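Local atomic coordinates of PBP5 (Haemophilus influenzae, PDB entry 3A3J), a protein that removes the C-terminal D-alanyl residue from sugar-peptide precursors of the bacterial cell wall, as a D-alanyl-D-alanine carboxypeptidase of the penicillin-binding protein class. Residues Q6-T11 and M230-Y235; Q10-M15 and T24-D29; Q30-A35 and S207-N212; Y211-S216 and K236-E241. One frame throughout, in Å; residues are numbered along the deposited sequence.

Contact 1. Residues Q6-T11 and M230-Y235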
loop_
_atom_site.group_PDB
_atom_site.type_symbol
_atom_site.label_atom_id
_atom_site.label_comp_id
_atom_site.label_asym_id
_atom_site.label_seq_id
_atom_site.Cartn_x
_atom_site.Cartn_y
_atom_site.Cartn_z
ATOM N N GLN A 6 -17.590 15.346 -3.068
ATOM C CA GLN A 6 -17.842 15.703 -1.705
ATOM C C GLN A 6 -17.968 14.409 -0.892
ATOM O O GLN A 6 -18.815 13.580 -1.183
ATOM C CB GLN A 6 -19.111 16.529 -1.639
ATOM C CG GLN A 6 -19.690 16.578 -0.267
ATOM C CD GLN A 6 -18.967 17.570 0.604
ATOM O OE1 GLN A 6 -18.737 17.321 1.801
ATOM N NE2 GLN A 6 -18.604 18.721 0.017
ATOM N N ILE A 7 -17.127 14.256 0.133
ATOM C CA ILE A 7 -16.880 12.965 0.800
ATOM C C ILE A 7 -17.215 13.155 2.242
ATOM O O ILE A 7 -16.772 14.126 2.844
ATOM C CB ILE A 7 -15.420 12.623 0.670
ATOM C CG1 ILE A 7 -15.104 12.464 -0.816
ATOM C CG2 ILE A 7 -15.048 11.321 1.431
ATOM C CD1 ILE A 7 -15.812 11.250 -1.446
ATOM N N THR A 8 -18.028 12.265 2.792
ATOM C CA THR A 8 -18.375 12.319 4.200
ATOM C C THR A 8 -17.340 11.527 4.988
ATOM O O THR A 8 -17.465 10.294 5.108
ATOM C CB THR A 8 -19.732 11.645 4.368
ATOM O OG1 THR A 8 -20.737 12.590 4.062
ATOM C CG2 THR A 8 -19.979 11.169 5.752
ATOM N N ALA A 9 -16.303 12.182 5.491
ATOM C CA ALA A 9 -15.275 11.449 6.242
ATOM C C ALA A 9 -14.355 12.448 6.861
ATOM O O ALA A 9 -14.127 13.501 6.292
ATOM C CB ALA A 9 -14.501 10.551 5.343
ATOM N N GLN A 10 -13.785 12.125 8.008
ATOM C CA GLN A 10 -12.950 13.089 8.687
ATOM C C GLN A 10 -11.682 13.279 7.896
ATOM O O GLN A 10 -11.161 14.383 7.821
ATOM C CB GLN A 10 -12.637 12.614 10.098
ATOM C CG GLN A 10 -13.829 12.546 11.038
ATOM C CD GLN A 10 -13.361 12.468 12.527
ATOM O OE1 GLN A 10 -12.176 12.300 12.811
ATOM N NE2 GLN A 10 -14.292 12.574 13.450
ATOM N N THR A 11 -11.215 12.220 7.237
ATOM C CA THR A 11 -9.911 12.205 6.621
ATOM C C THR A 11 -10.054 11.222 5.490
ATOM O O THR A 11 -10.844 10.297 5.633
ATOM C CB THR A 11 -8.912 11.548 7.644
ATOM O OG1 THR A 11 -8.454 12.513 8.584
ATOM C CG2 THR A 11 -7.831 10.873 7.011
ATOM N N MET A 230 -11.363 7.758 6.788
ATOM C CA MET A 230 -11.287 7.577 8.175
ATOM C C MET A 230 -12.333 8.451 8.800
ATOM O O MET A 230 -12.666 9.496 8.236
ATOM C CB MET A 230 -9.870 7.973 8.684
ATOM C CG MET A 230 -8.875 6.956 8.305
ATOM S SD MET A 230 -7.126 7.447 8.457
ATOM C CE MET A 230 -6.502 5.849 8.963
ATOM N N GLY A 231 -12.832 8.034 9.961
ATOM C CA GLY A 231 -13.820 8.805 10.704
ATOM C C GLY A 231 -15.098 8.995 9.896
ATOM O O GLY A 231 -15.614 10.090 9.875
ATOM N N VAL A 232 -15.599 7.935 9.230
ATOM C CA VAL A 232 -16.903 7.960 8.574
ATOM C C VAL A 232 -18.010 7.598 9.598
ATOM O O VAL A 232 -17.838 6.640 10.378
ATOM C CB VAL A 232 -16.949 6.976 7.389
ATOM C CG1 VAL A 232 -18.262 7.170 6.574
ATOM C CG2 VAL A 232 -15.774 7.193 6.465
ATOM N N PRO A 233 -19.160 8.351 9.613
ATOM C CA PRO A 233 -20.172 8.076 10.664
ATOM C C PRO A 233 -20.811 6.676 10.621
ATOM O O PRO A 233 -21.182 6.175 11.673
ATOM C CB PRO A 233 -21.222 9.203 10.474
ATOM C CG PRO A 233 -20.399 10.345 9.910
ATOM C CD PRO A 233 -19.451 9.623 8.900
ATOM N N THR A 234 -20.903 6.019 9.470
ATOM C CA THR A 234 -21.704 4.794 9.430
ATOM C C THR A 234 -20.938 3.744 8.679
ATOM O O THR A 234 -20.121 4.058 7.810
ATOM C CB THR A 234 -23.120 5.013 8.719
ATOM O OG1 THR A 234 -22.912 5.175 7.312
ATOM C CG2 THR A 234 -23.805 6.272 9.238
ATOM N N TYR A 235 -21.160 2.495 9.015
ATOM C CA TYR A 235 -20.382 1.444 8.370
ATOM C C TYR A 235 -20.819 1.121 6.944
ATOM O O TYR A 235 -20.038 0.577 6.146
ATOM C CB TYR A 235 -20.361 0.154 9.200
ATOM C CG TYR A 235 -21.669 -0.605 9.224
ATOM C CD1 TYR A 235 -22.011 -1.447 8.181
ATOM C CD2 TYR A 235 -22.554 -0.483 10.288
ATOM C CE1 TYR A 235 -23.191 -2.171 8.197
ATOM C CE2 TYR A 235 -23.756 -1.223 10.316
ATOM C CZ TYR A 235 -24.050 -2.062 9.256
ATOM O OH TYR A 235 -25.189 -2.827 9.235
#
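Thr11 and Met230 exchange two backbone hydrogen bonds. The N-H of Met230 meets Thr11 O at 2.8 Å with an angle of 159° at the hydrogen, and Thr11 N returns a longer bond of 3.2 Å to Met230 O. That carbonyl also receives a weak, bent bond from Gln10 N (2.9 Å, 127°), so two successive N-H groups converge on one oxygen; a second weak interaction takes Gln10 N to Gly231 O. Around this polar centre, Thr11 and Met230 project side by side from the same face of the sheet, with Thr11 CG2 3.8 Å from Met230 SD. Gln10 lays its CG against Gly231 O at 3.3 Å, where the positive phi of Gly231 turns the chain. Farther out, Ala9 CB packs on Val232 CG2 at 3.8 Å. Thr8 holds CG2 anti to its backbone N (OG1 chi1 -83°), and this methyl reaches Pro233 CD at 3.5 Å. Beyond Pro233, Thr234 caps helix 235-252 through its bond to Gly237 N. Two consecutive residues, Gln10 and Thr11, opposite the single Met230 define a classic beta bulge, here where strand 11-16 starts alongside the end of strand 224-232 in the antiparallel sheet.

Contact 2. Residues Q10-M15 and T24-D29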
loop_
_atom_site.group_PDB
_atom_site.type_symbol
_atom_site.label_atom_id
_atom_site.label_comp_id
_atom_site.label_asym_id
_atom_site.label_seq_id
_atom_site.Cartn_x
_atom_site.Cartn_y
_atom_site.Cartn_z
ATOM N N GLN A 10 -13.785 12.125 8.008
ATOM C CA GLN A 10 -12.950 13.089 8.687
ATOM C C GLN A 10 -11.682 13.279 7.896
ATOM O O GLN A 10 -11.161 14.383 7.821
ATOM C CB GLN A 10 -12.637 12.614 10.098
ATOM C CG GLN A 10 -13.829 12.546 11.038
ATOM C CD GLN A 10 -13.361 12.468 12.527
ATOM O OE1 GLN A 10 -12.176 12.300 12.811
ATOM N NE2 GLN A 10 -14.292 12.574 13.450
ATOM N N THR A 11 -11.215 12.220 7.237
ATOM C CA THR A 11 -9.911 12.205 6.621
ATOM C C THR A 11 -10.054 11.222 5.490
ATOM O O THR A 11 -10.844 10.297 5.633
ATOM C CB THR A 11 -8.912 11.548 7.644
ATOM O OG1 THR A 11 -8.454 12.513 8.584
ATOM C CG2 THR A 11 -7.831 10.873 7.011
ATOM N N TYR A 12 -9.291 11.385 4.399
ATOM C CA TYR A 12 -9.260 10.434 3.334
ATOM C C TYR A 12 -8.184 10.720 2.314
ATOM O O TYR A 12 -7.657 11.833 2.210
ATOM C CB TYR A 12 -10.610 10.419 2.609
ATOM C CG TYR A 12 -11.015 11.703 1.860
ATOM C CD1 TYR A 12 -10.584 11.964 0.550
ATOM C CD2 TYR A 12 -11.851 12.596 2.449
ATOM C CE1 TYR A 12 -11.010 13.138 -0.137
ATOM C CE2 TYR A 12 -12.272 13.683 1.813
ATOM C CZ TYR A 12 -11.873 13.973 0.531
ATOM O OH TYR A 12 -12.346 15.144 -0.013
ATOM N N VAL A 13 -7.863 9.738 1.513
ATOM C CA VAL A 13 -6.875 9.987 0.513
ATOM C C VAL A 13 -7.266 9.061 -0.621
ATOM O O VAL A 13 -7.851 7.994 -0.355
ATOM C CB VAL A 13 -5.434 9.645 1.022
ATOM C CG1 VAL A 13 -5.109 8.217 0.740
ATOM C CG2 VAL A 13 -4.425 10.462 0.295
ATOM N N LEU A 14 -6.988 9.466 -1.873
ATOM C CA LEU A 14 -7.115 8.560 -2.992
ATOM C C LEU A 14 -5.771 8.646 -3.722
ATOM O O LEU A 14 -5.239 9.767 -3.877
ATOM C CB LEU A 14 -8.192 9.079 -3.963
ATOM C CG LEU A 14 -8.333 8.290 -5.299
ATOM C CD1 LEU A 14 -8.795 6.836 -4.950
ATOM C CD2 LEU A 14 -9.363 8.894 -6.296
ATOM N N MET A 15 -5.229 7.534 -4.228
ATOM C CA MET A 15 -3.875 7.593 -4.757
ATOM C C MET A 15 -3.763 6.534 -5.829
ATOM O O MET A 15 -4.299 5.454 -5.657
ATOM C CB MET A 15 -2.841 7.374 -3.607
ATOM C CG MET A 15 -1.479 6.840 -4.060
ATOM S SD MET A 15 -0.322 6.178 -2.760
ATOM C CE MET A 15 -0.143 4.497 -3.226
ATOM N N THR A 24 -6.829 13.064 -4.858
ATOM C CA THR A 24 -7.615 14.002 -4.023
ATOM C C THR A 24 -7.351 13.644 -2.533
ATOM O O THR A 24 -6.837 12.594 -2.303
ATOM C CB THR A 24 -9.147 14.026 -4.414
ATOM O OG1 THR A 24 -9.776 15.047 -3.670
ATOM C CG2 THR A 24 -9.920 12.713 -4.110
ATOM N N ALA A 25 -7.590 14.538 -1.557
ATOM C CA ALA A 25 -7.291 14.249 -0.157
ATOM C C ALA A 25 -7.966 15.264 0.773
ATOM O O ALA A 25 -8.239 16.388 0.374
ATOM C CB ALA A 25 -5.758 14.220 0.094
ATOM N N LEU A 26 -8.247 14.853 2.005
ATOM C CA LEU A 26 -8.666 15.742 3.085
ATOM C C LEU A 26 -7.904 15.293 4.349
ATOM O O LEU A 26 -8.002 14.131 4.726
ATOM C CB LEU A 26 -10.179 15.639 3.299
ATOM C CG LEU A 26 -10.673 16.381 4.537
ATOM C CD1 LEU A 26 -10.349 17.886 4.369
ATOM C CD2 LEU A 26 -12.131 16.161 4.833
ATOM N N ASN A 27 -7.108 16.184 4.950
ATOM C CA ASN A 27 -6.243 15.913 6.110
ATOM C C ASN A 27 -5.517 14.587 6.000
ATOM O O ASN A 27 -5.624 13.765 6.877
ATOM C CB ASN A 27 -7.067 15.868 7.388
ATOM C CG ASN A 27 -7.895 17.084 7.565
ATOM O OD1 ASN A 27 -7.400 18.183 7.416
ATOM N ND2 ASN A 27 -9.178 16.908 7.893
ATOM N N PRO A 28 -4.765 14.400 4.926
ATOM C CA PRO A 28 -4.184 13.109 4.663
ATOM C C PRO A 28 -3.155 12.705 5.730
ATOM O O PRO A 28 -2.817 11.520 5.817
ATOM C CB PRO A 28 -3.468 13.304 3.305
ATOM C CG PRO A 28 -3.299 14.810 3.140
ATOM C CD PRO A 28 -4.442 15.436 3.904
ATOM N N ASP A 29 -2.592 13.701 6.438
ATOM C CA ASP A 29 -1.479 13.507 7.390
ATOM C C ASP A 29 -2.002 13.713 8.804
ATOM O O ASP A 29 -1.295 13.525 9.767
ATOM C CB ASP A 29 -0.300 14.466 7.131
ATOM C CG ASP A 29 0.330 14.264 5.766
ATOM O OD1 ASP A 29 0.703 13.113 5.420
ATOM O OD2 ASP A 29 0.449 15.276 5.010
#
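Tyr12 lays one face of its ring over the backbone and CB of Leu26. Leu26 N sits 3.8 Å above the ring plane, over its centre, while Leu26 CB comes to 3.2 Å from Tyr12 CE2, a tight approach. The phenol gets there because its CG lies between the backbone N and the carbonyl carbon (chi1 65°), which folds the ring back across the neighbouring strand. Thr24 CG2 touches the same ring near its plane, at the CE1 edge, and also meets Leu14 CB at 4.0 Å. Tyr12, Leu14, Thr24 and Leu26 thus share one face of the sheet, against which Leu245 and Leu246 of helix 235-252 pack. Val13 points to the other face: its CG2 stands 4.0 Å from Ala25 CB and also reaches Pro28 CB, with Ala151 and Ala155 of helix 151-164 beyond. The strands are joined by reciprocal backbone bonds, Tyr12 N to Leu26 O and Leu26 N to Tyr12 O, both 3.1 Å. At the end of the pairing Asn27 donates ND2 to Gln10 O (3.2 Å); Gln10 O lies close to the amide plane of Asn27, and the donor nearly continues the line of the carbonyl. Hydrogen-bonded Tyr12-Leu26 next to non-hydrogen-bonded Val13-Ala25 is the alternation of antiparallel strands, here with the short strand 25-26 at the border of the five-stranded sheet, between two helix layers.

Contact 3. Residues Q30-A35 and S207-N212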
loop_
_atom_site.group_PDB
_atom_site.type_symbol
_atom_site.label_atom_id
_atom_site.label_comp_id
_atom_site.label_asym_id
_atom_site.label_seq_id
_atom_site.Cartn_x
_atom_site.Cartn_y
_atom_site.Cartn_z
ATOM N N GLN A 30 -3.277 14.023 8.955
ATOM C CA GLN A 30 -3.828 14.090 10.323
ATOM C C GLN A 30 -3.840 12.702 11.021
ATOM O O GLN A 30 -4.193 11.678 10.417
ATOM C CB GLN A 30 -5.203 14.693 10.310
ATOM C CG GLN A 30 -5.813 14.848 11.683
ATOM C CD GLN A 30 -7.305 15.066 11.550
ATOM O OE1 GLN A 30 -8.104 14.303 12.079
ATOM N NE2 GLN A 30 -7.677 16.056 10.773
ATOM N N ARG A 31 -3.408 12.668 12.270
ATOM C CA ARG A 31 -3.314 11.389 13.006
ATOM C C ARG A 31 -4.698 10.840 13.453
ATOM O O ARG A 31 -5.554 11.576 13.962
ATOM C CB ARG A 31 -2.375 11.525 14.222
ATOM C CG ARG A 31 -0.960 11.737 13.747
ATOM C CD ARG A 31 -0.021 12.144 14.809
ATOM N NE ARG A 31 1.332 12.046 14.261
ATOM C CZ ARG A 31 2.436 11.935 15.008
ATOM N NH1 ARG A 31 2.333 11.937 16.326
ATOM N NH2 ARG A 31 3.640 11.820 14.443
ATOM N N GLN A 32 -4.879 9.544 13.251
ATOM C CA GLN A 32 -6.119 8.879 13.485
ATOM C C GLN A 32 -5.831 7.549 14.173
ATOM O O GLN A 32 -4.792 6.914 13.925
ATOM C CB GLN A 32 -6.785 8.567 12.132
ATOM C CG GLN A 32 -7.482 9.745 11.508
ATOM C CD GLN A 32 -8.843 9.914 12.090
ATOM O OE1 GLN A 32 -9.476 8.949 12.462
ATOM N NE2 GLN A 32 -9.292 11.120 12.183
ATOM N N TYR A 33 -6.766 7.115 15.019
ATOM C CA TYR A 33 -6.703 5.761 15.604
ATOM C C TYR A 33 -6.895 4.743 14.507
ATOM O O TYR A 33 -7.913 4.768 13.844
ATOM C CB TYR A 33 -7.789 5.585 16.671
ATOM C CG TYR A 33 -7.516 6.361 17.918
ATOM C CD1 TYR A 33 -7.123 5.712 19.103
ATOM C CD2 TYR A 33 -7.580 7.759 17.908
ATOM C CE1 TYR A 33 -6.831 6.450 20.256
ATOM C CE2 TYR A 33 -7.316 8.486 19.035
ATOM C CZ TYR A 33 -6.955 7.830 20.207
ATOM O OH TYR A 33 -6.702 8.579 21.324
ATOM N N PRO A 34 -5.919 3.846 14.283
ATOM C CA PRO A 34 -6.071 2.978 13.097
ATOM C C PRO A 34 -7.061 1.826 13.280
ATOM O O PRO A 34 -7.589 1.301 12.266
ATOM C CB PRO A 34 -4.668 2.425 12.870
ATOM C CG PRO A 34 -4.054 2.427 14.270
ATOM C CD PRO A 34 -4.622 3.646 14.967
ATOM N N ALA A 35 -7.261 1.386 14.530
ATOM C CA ALA A 35 -8.289 0.375 14.831
ATOM C C ALA A 35 -7.850 -0.815 13.990
ATOM O O ALA A 35 -6.644 -1.025 13.891
ATOM C CB ALA A 35 -9.638 0.857 14.447
ATOM N N SER A 207 -14.371 4.130 18.385
ATOM C CA SER A 207 -15.189 5.167 19.004
ATOM C C SER A 207 -14.550 6.532 19.019
ATOM O O SER A 207 -15.260 7.501 19.347
ATOM C CB SER A 207 -15.467 4.840 20.467
ATOM O OG SER A 207 -16.142 3.601 20.543
ATOM N N GLN A 208 -13.235 6.672 18.747
ATOM C CA GLN A 208 -12.652 8.068 18.719
ATOM C C GLN A 208 -13.103 8.844 17.485
ATOM O O GLN A 208 -13.000 10.066 17.468
ATOM C CB GLN A 208 -11.131 8.107 18.702
ATOM C CG GLN A 208 -10.471 7.442 19.873
ATOM C CD GLN A 208 -10.768 8.160 21.126
ATOM O OE1 GLN A 208 -10.950 9.372 21.117
ATOM N NE2 GLN A 208 -10.840 7.438 22.221
ATOM N N ALA A 209 -13.559 8.162 16.426
ATOM C CA ALA A 209 -13.760 8.945 15.184
ATOM C C ALA A 209 -14.871 8.470 14.266
ATOM O O ALA A 209 -15.327 9.260 13.444
ATOM C CB ALA A 209 -12.451 9.029 14.393
ATOM N N GLY A 210 -15.216 7.183 14.343
ATOM C CA GLY A 210 -16.050 6.516 13.358
ATOM C C GLY A 210 -15.438 5.267 12.741
ATOM O O GLY A 210 -14.613 4.544 13.403
ATOM N N TYR A 211 -15.832 5.033 11.474
ATOM C CA TYR A 211 -15.523 3.854 10.676
ATOM C C TYR A 211 -14.470 4.134 9.584
ATOM O O TYR A 211 -14.414 5.231 9.022
ATOM C CB TYR A 211 -16.784 3.336 9.986
ATOM C CG TYR A 211 -17.796 2.759 10.988
ATOM C CD1 TYR A 211 -17.741 1.425 11.361
ATOM C CD2 TYR A 211 -18.754 3.576 11.581
ATOM C CE1 TYR A 211 -18.642 0.908 12.342
ATOM C CE2 TYR A 211 -19.685 3.060 12.563
ATOM C CZ TYR A 211 -19.608 1.759 12.930
ATOM O OH TYR A 211 -20.502 1.283 13.881
ATOM N N ASN A 212 -13.649 3.142 9.252
ATOM C CA ASN A 212 -12.619 3.432 8.297
ATOM C C ASN A 212 -12.454 2.271 7.349
ATOM O O ASN A 212 -12.948 1.148 7.595
ATOM C CB ASN A 212 -11.299 3.877 9.049
ATOM C CG ASN A 212 -10.679 2.763 9.886
ATOM O OD1 ASN A 212 -10.819 1.560 9.598
ATOM N ND2 ASN A 212 -9.921 3.153 10.867
HETATM O O HOH W 1 -9.705 6.216 12.032
#
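Tyr33 presents one ring face to Gln208, whose CG sits over the centre, 3.4 Å from the ring centroid and 9° off its normal, a CH-pi contact. The Gln208 chain bends at chi2 (-66°), and its amide plane ends 25° from that of the ring, with Gln208 CD 3.9 Å from Tyr33 CZ. On the other flank of the contact, Asn212 ND2 donates to Pro34 O at 3.3 Å; the N-H is fairly straight, but the donor stands well above the carbonyl plane. One water links both segments: it donates to Gln32 OE1 and Tyr33 O and accepts from Asn212 ND2, so this amide nitrogen has two partners. The same Gln32 OE1 touches Ala209 CB at 3.5 Å. These contacts join the loop leading to helix 38-51 to strand 210-218 next to the active site of the penicillin-binding protein/beta-lactamase fold. Ala35 directly precedes Ser36, the probable acyl-ester nucleophile of the SxxK motif, and the Asn212 side chain lies about 6 Å from that of Lys202, a probable substrate-binding residue. Further out, Gln32 NE2 is held by Gln10 OE1 and, weakly, by Gln30 OE1, which fixes the way round of the amide whose oxygen receives the water.

Contact 4. Residues Y211-S216 and K236-E241. With SO4 (sulfate ion), chain B.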
loop_
_atom_site.group_PDB
_atom_site.type_symbol
_atom_site.label_atom_id
_atom_site.label_comp_id
_atom_site.label_asym_id
_atom_site.label_seq_id
_atom_site.Cartn_x
_atom_site.Cartn_y
_atom_site.Cartn_z
ATOM N N TYR A 211 -15.832 5.033 11.474
ATOM C CA TYR A 211 -15.523 3.854 10.676
ATOM C C TYR A 211 -14.470 4.134 9.584
ATOM O O TYR A 211 -14.414 5.231 9.022
ATOM C CB TYR A 211 -16.784 3.336 9.986
ATOM C CG TYR A 211 -17.796 2.759 10.988
ATOM C CD1 TYR A 211 -17.741 1.425 11.361
ATOM C CD2 TYR A 211 -18.754 3.576 11.581
ATOM C CE1 TYR A 211 -18.642 0.908 12.342
ATOM C CE2 TYR A 211 -19.685 3.060 12.563
ATOM C CZ TYR A 211 -19.608 1.759 12.930
ATOM O OH TYR A 211 -20.502 1.283 13.881
ATOM N N ASN A 212 -13.649 3.142 9.252
ATOM C CA ASN A 212 -12.619 3.432 8.297
ATOM C C ASN A 212 -12.454 2.271 7.349
ATOM O O ASN A 212 -12.948 1.148 7.595
ATOM C CB ASN A 212 -11.299 3.877 9.049
ATOM C CG ASN A 212 -10.679 2.763 9.886
ATOM O OD1 ASN A 212 -10.819 1.560 9.598
ATOM N ND2 ASN A 212 -9.921 3.153 10.867
ATOM N N LEU A 213 -11.858 2.514 6.202
ATOM C CA LEU A 213 -11.729 1.417 5.258
ATOM C C LEU A 213 -10.601 1.753 4.327
ATOM O O LEU A 213 -10.455 2.876 3.961
ATOM C CB LEU A 213 -13.028 1.301 4.421
ATOM C CG LEU A 213 -13.049 0.439 3.147
ATOM C CD1 LEU A 213 -12.723 -0.978 3.433
ATOM C CD2 LEU A 213 -14.365 0.527 2.258
ATOM N N VAL A 214 -9.812 0.767 3.936
ATOM C CA VAL A 214 -8.812 0.921 2.939
ATOM C C VAL A 214 -9.238 0.061 1.766
ATOM O O VAL A 214 -9.421 -1.126 1.919
ATOM C CB VAL A 214 -7.428 0.463 3.503
ATOM C CG1 VAL A 214 -6.363 0.514 2.388
ATOM C CG2 VAL A 214 -7.033 1.434 4.559
ATOM N N ALA A 215 -9.457 0.642 0.599
ATOM C CA ALA A 215 -9.927 -0.165 -0.516
ATOM C C ALA A 215 -8.991 0.013 -1.688
ATOM O O ALA A 215 -8.334 1.033 -1.823
ATOM C CB ALA A 215 -11.418 0.222 -0.902
ATOM N N SER A 216 -8.900 -0.996 -2.527
ATOM C CA SER A 216 -8.164 -0.839 -3.717
ATOM C C SER A 216 -8.950 -1.549 -4.805
ATOM O O SER A 216 -9.574 -2.589 -4.539
ATOM C CB SER A 216 -6.769 -1.452 -3.570
ATOM O OG SER A 216 -6.005 -1.306 -4.791
ATOM N N LYS A 236 -22.073 1.394 6.624
ATOM C CA LYS A 236 -22.434 1.435 5.212
ATOM C C LYS A 236 -21.879 2.657 4.516
ATOM O O LYS A 236 -21.463 2.566 3.372
ATOM C CB LYS A 236 -23.958 1.316 5.045
ATOM C CG LYS A 236 -24.442 -0.106 5.348
ATOM C CD LYS A 236 -26.001 -0.128 5.425
ATOM C CE LYS A 236 -26.526 -1.385 6.138
ATOM N NZ LYS A 236 -28.008 -1.377 5.965
ATOM N N GLY A 237 -21.894 3.817 5.180
ATOM C CA GLY A 237 -21.346 5.055 4.564
ATOM C C GLY A 237 -19.902 4.923 4.071
ATOM O O GLY A 237 -19.469 5.569 3.067
ATOM N N ARG A 238 -19.126 4.053 4.733
ATOM C CA ARG A 238 -17.704 3.988 4.410
ATOM C C ARG A 238 -17.519 3.313 3.055
ATOM O O ARG A 238 -16.675 3.738 2.238
ATOM C CB ARG A 238 -16.887 3.331 5.545
ATOM C CG ARG A 238 -16.969 1.816 5.508
ATOM C CD ARG A 238 -16.293 1.206 6.686
ATOM N NE ARG A 238 -16.735 -0.187 6.860
ATOM C CZ ARG A 238 -16.397 -0.913 7.907
ATOM N NH1 ARG A 238 -15.592 -0.386 8.827
ATOM N NH2 ARG A 238 -16.847 -2.150 8.049
ATOM N N GLU A 239 -18.318 2.290 2.774
ATOM C CA GLU A 239 -18.231 1.720 1.436
ATOM C C GLU A 239 -18.743 2.655 0.328
ATOM O O GLU A 239 -18.182 2.687 -0.799
ATOM C CB GLU A 239 -18.981 0.370 1.368
ATOM C CG GLU A 239 -18.480 -0.653 2.397
ATOM C CD GLU A 239 -19.410 -1.857 2.474
ATOM O OE1 GLU A 239 -20.301 -2.000 1.588
ATOM O OE2 GLU A 239 -19.217 -2.702 3.348
ATOM N N VAL A 240 -19.797 3.412 0.638
ATOM C CA VAL A 240 -20.310 4.395 -0.304
ATOM C C VAL A 240 -19.248 5.509 -0.646
ATOM O O VAL A 240 -18.981 5.774 -1.782
ATOM C CB VAL A 240 -21.639 5.040 0.189
ATOM C CG1 VAL A 240 -21.977 6.217 -0.697
ATOM C CG2 VAL A 240 -22.836 4.029 0.118
ATOM N N GLU A 241 -18.715 6.189 0.367
ATOM C CA GLU A 241 -17.702 7.207 0.171
ATOM C C GLU A 241 -16.457 6.638 -0.540
ATOM O O GLU A 241 -15.821 7.331 -1.328
ATOM C CB GLU A 241 -17.314 7.842 1.484
ATOM C CG GLU A 241 -18.465 8.449 2.207
ATOM C CD GLU A 241 -19.239 9.382 1.261
ATOM O OE1 GLU A 241 -18.713 10.451 0.909
ATOM O OE2 GLU A 241 -20.371 9.076 0.872
HETATM S S SO4 B . -15.213 -3.681 11.032
HETATM O O1 SO4 B . -13.948 -4.347 10.700
HETATM O O2 SO4 B . -15.157 -2.246 11.307
HETATM O O3 SO4 B . -16.003 -3.991 9.859
HETATM O O4 SO4 B . -15.760 -4.166 12.355
#
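Tyr211 meets Arg238 at the rim of its ring: Arg238 NH1 lies near the ring plane, 3.8 Å from Tyr211 CD1, with the guanidinium plane turned 86° from that of the phenol. The next residue, Asn212, points its CB away from the helix and offers its carbonyl, which accepts a weak, bent bond from Arg238 NH1 (3.3 Å). The same nitrogen gives a much straighter bond (168°) to sulfate O2 at 3.1 Å, and Arg238 NH2 donates to sulfate O3 at 2.7 Å. Both terminal nitrogens thus grip the anion, probably from the crystallisation liquor, and its sulfur lies in the guanidinium plane at the edge. Thr203 OG1 is a further sulfate ligand; as Thr203 follows Lys202, a probable substrate-binding residue, this anion site is consistent with a place for the substrate's terminal carboxylate. Leu213 then faces the helix again, its CB 4.0 Å from Arg238 CD and its CD2 4.1 Å from Glu239 CA. Arg238, extended from CG to NE, runs past Leu213 and Asn212 toward the anion. Helix 236-241 runs in roughly the same direction as strand 211-216, crossing it at -37° with the axes of these short segments 7.9 Å apart, and packs on the sheet with strands 224-232 and 197-206 flanking the strand beneath it.

From the N terminus, the chain enters the sheet through 6-11, and contact 2 soon closes the short hairpin-like loop from 10-15 to 24-29. The chain then runs through 30-35 into the helices and returns to 207-212, where contact 3 closes a long loop. Contact 1 closes a still longer one, from 6-11 to 230-235; contact 3 lies within it, while contact 2 sets out from the same stretch as contact 1. Contact 4 crosses contact 1, since 211-216 precedes 230-235 while 236-241 follows it. Contacts 1 and 2 share Gln10 and Thr11; contacts 3 and 4 share Tyr211 and Asn212. Together they tie the central sheet to helix 235-252 and to the loop before helix 38-51.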